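Long-range contact in phosphothreonine lyase ospF (Shigella flexneri, PDB 3I0U), which acts as a type III effector and phosphothreonine lyase, probably eliminating phosphate irreversibly from phosphothreonine in host MAP kinases: residues K111-D116 / Q131-V136. Numbering follows the deposited sequence.
Sequences KWKITD and QFTLYV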
loop_
_atom_site.group_PDB
_atom_site.type_symbol
_atom_site.label_atom_id
_atom_site.label_comp_id
_atom_site.label_asym_id
_atom_site.label_seq_id
_atom_site.Cartn_x
_atom_site.Cartn_y
_atom_site.Cartn_z
ATOM N N LYS A 111 2.792 -5.550 5.074
ATOM C CA LYS A 111 3.488 -4.524 5.880
ATOM C C LYS A 111 3.107 -3.110 5.373
ATOM O O LYS A 111 3.196 -2.822 4.171
ATOM C CB LYS A 111 5.012 -4.769 5.906
ATOM C CG LYS A 111 5.884 -3.689 6.542
ATOM C CD LYS A 111 7.385 -4.109 6.766
ATOM C CE LYS A 111 8.285 -2.881 7.021
ATOM N NZ LYS A 111 9.321 -2.993 8.160
ATOM N N TRP A 112 2.613 -2.254 6.270
ATOM C CA TRP A 112 2.467 -0.840 5.958
ATOM C C TRP A 112 2.880 0.004 7.131
ATOM O O TRP A 112 3.110 -0.513 8.243
ATOM C CB TRP A 112 1.068 -0.479 5.475
ATOM C CG TRP A 112 -0.088 -1.078 6.255
ATOM C CD1 TRP A 112 -0.656 -2.293 6.062
ATOM C CD2 TRP A 112 -0.814 -0.467 7.333
ATOM N NE1 TRP A 112 -1.670 -2.500 6.962
ATOM C CE2 TRP A 112 -1.818 -1.387 7.736
ATOM C CE3 TRP A 112 -0.721 0.772 7.998
ATOM C CZ2 TRP A 112 -2.709 -1.127 8.801
ATOM C CZ3 TRP A 112 -1.605 1.029 9.042
ATOM C CH2 TRP A 112 -2.577 0.078 9.442
ATOM N N LYS A 113 3.013 1.303 6.892
ATOM C CA LYS A 113 3.170 2.260 8.007
ATOM C C LYS A 113 2.395 3.556 7.727
ATOM O O LYS A 113 2.002 3.848 6.603
ATOM C CB LYS A 113 4.644 2.545 8.320
ATOM C CG LYS A 113 5.291 3.412 7.268
ATOM C CD LYS A 113 6.831 3.290 7.249
ATOM C CE LYS A 113 7.301 4.416 6.339
ATOM N NZ LYS A 113 8.726 4.683 6.550
ATOM N N ILE A 114 2.176 4.324 8.780
ATOM C CA ILE A 114 1.519 5.611 8.664
ATOM C C ILE A 114 2.164 6.620 9.607
ATOM O O ILE A 114 2.487 6.295 10.760
ATOM C CB ILE A 114 -0.015 5.503 8.863
ATOM C CG1 ILE A 114 -0.689 6.869 8.623
ATOM C CG2 ILE A 114 -0.349 4.928 10.244
ATOM C CD1 ILE A 114 -2.184 6.873 8.683
ATOM N N THR A 115 2.406 7.820 9.089
ATOM C CA THR A 115 2.886 8.963 9.873
ATOM C C THR A 115 1.996 9.203 11.068
ATOM O O THR A 115 0.779 9.145 10.951
ATOM C CB THR A 115 2.910 10.209 8.986
ATOM O OG1 THR A 115 3.685 9.902 7.832
ATOM C CG2 THR A 115 3.560 11.348 9.638
ATOM N N ASP A 116 2.633 9.426 12.212
ATOM C CA ASP A 116 2.013 9.808 13.469
ATOM C C ASP A 116 1.963 11.340 13.497
ATOM O O ASP A 116 2.893 12.004 14.000
ATOM C CB ASP A 116 2.840 9.197 14.625
ATOM C CG ASP A 116 2.304 9.526 16.044
ATOM O OD1 ASP A 116 2.912 8.969 17.002
ATOM O OD2 ASP A 116 1.338 10.321 16.232
ATOM N N GLN A 131 1.857 9.905 3.602
ATOM C CA GLN A 131 1.647 9.598 5.022
ATOM C C GLN A 131 1.409 8.103 5.245
ATOM O O GLN A 131 1.536 7.640 6.355
ATOM C CB GLN A 131 0.476 10.411 5.583
ATOM C CG GLN A 131 0.719 11.882 5.589
ATOM C CD GLN A 131 0.110 12.575 4.434
ATOM O OE1 GLN A 131 -0.197 11.930 3.427
ATOM N NE2 GLN A 131 -0.062 13.925 4.534
ATOM N N PHE A 132 1.068 7.377 4.187
ATOM C CA PHE A 132 0.925 5.918 4.220
ATOM C C PHE A 132 1.964 5.377 3.267
ATOM O O PHE A 132 2.119 5.931 2.175
ATOM C CB PHE A 132 -0.433 5.431 3.649
ATOM C CG PHE A 132 -1.667 5.966 4.353
ATOM C CD1 PHE A 132 -2.491 5.100 5.056
ATOM C CD2 PHE A 132 -2.030 7.323 4.266
ATOM C CE1 PHE A 132 -3.667 5.588 5.707
ATOM C CE2 PHE A 132 -3.176 7.841 4.914
ATOM C CZ PHE A 132 -4.001 6.988 5.633
ATOM N N THR A 133 2.655 4.304 3.663
ATOM C CA THR A 133 3.567 3.570 2.797
ATOM C C THR A 133 3.076 2.153 2.847
ATOM O O THR A 133 2.758 1.658 3.932
ATOM C CB THR A 133 5.006 3.595 3.243
ATOM O OG1 THR A 133 5.410 4.949 3.462
ATOM C CG2 THR A 133 5.896 3.005 2.169
ATOM N N LEU A 134 2.979 1.540 1.658
ATOM C CA LEU A 134 2.508 0.192 1.456
ATOM C C LEU A 134 3.622 -0.660 0.836
ATOM O O LEU A 134 3.993 -0.447 -0.304
ATOM C CB LEU A 134 1.292 0.222 0.516
ATOM C CG LEU A 134 -0.135 0.326 1.099
ATOM C CD1 LEU A 134 -0.287 1.237 2.315
ATOM C CD2 LEU A 134 -1.079 0.765 0.066
ATOM N N TYR A 135 4.139 -1.641 1.567
ATOM C CA TYR A 135 5.264 -2.446 1.075
ATOM C C TYR A 135 4.826 -3.729 0.417
ATOM O O TYR A 135 4.066 -4.512 1.005
ATOM C CB TYR A 135 6.217 -2.776 2.200
ATOM C CG TYR A 135 6.801 -1.561 2.872
ATOM C CD1 TYR A 135 7.971 -0.950 2.369
ATOM C CD2 TYR A 135 6.194 -1.014 4.005
ATOM C CE1 TYR A 135 8.509 0.181 2.978
ATOM C CE2 TYR A 135 6.758 0.119 4.658
ATOM C CZ TYR A 135 7.893 0.694 4.135
ATOM O OH TYR A 135 8.405 1.794 4.750
ATOM N N VAL A 136 5.294 -3.931 -0.815
ATOM C CA VAL A 136 5.021 -5.129 -1.575
ATOM C C VAL A 136 6.171 -6.120 -1.371
ATOM O O VAL A 136 7.339 -5.786 -1.601
ATOM C CB VAL A 136 4.880 -4.812 -3.085
ATOM C CG1 VAL A 136 4.649 -6.067 -3.877
ATOM C CG2 VAL A 136 3.755 -3.881 -3.336
#
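Lys113 sits opposite Thr133 in an antiparallel hydrogen-bonded pair: Lys113 N donates to Thr133 O and Thr133 N to Lys113 O, both at 3.0 Å. The strands 111-115 and 132-136 run at 170° to one another, neighbours in the middle of the seven-stranded antiparallel sheet.

Lys113 runs outward from CB on the face that also carries Thr133 and Tyr135; its CG lies between the backbone N and carbonyl carbon (chi1 73°) and runs beside Thr133, 4.0 Å from Thr133 CB. From there the chain is extended. CD reaches the edge of the Tyr135 ring, Lys113 CE passes 3.5 Å from Thr133 OG1, and Lys113 NZ ends 3.4 Å from Tyr135 OH. Lys113 makes a cation-pi contact with Phe63, on the flanking strand 63-68. The Tyr135 ring is covered on both sides: Lys111 CE lies over one face and Thr133 CG2 over the other, each offset toward the rim.

The reverse face of the sheet is largely apolar. Ile114, with CG1 anti to its backbone N (chi1 -176°), lays CD1 over the Phe132 ring, 3.8 Å from its centroid, a CH-pi contact. Trp112 CB touches Leu134 CD1 at 3.8 Å, while its indole leads away to meet Phe103 edge-to-face. Helix 91-102 covers this side, Phe95 touching both Trp112 and Ile114.

At the far end, Thr115 N donates to Gln131 O at 2.9 Å, and Thr115 OG1 bonds to Val126 O. A classic beta bulge sets Gln131 and Phe132 against the single residue Ile84 of strand 80-84, and Gln131 NE2 bonds to Ile86 O.

Chemically, backbone bonds join the strands, apolar groups seat one face on the helix, and lysine methylenes pack along Tyr135, consistent with their ammonium ends staying near solvent on the partly exposed face.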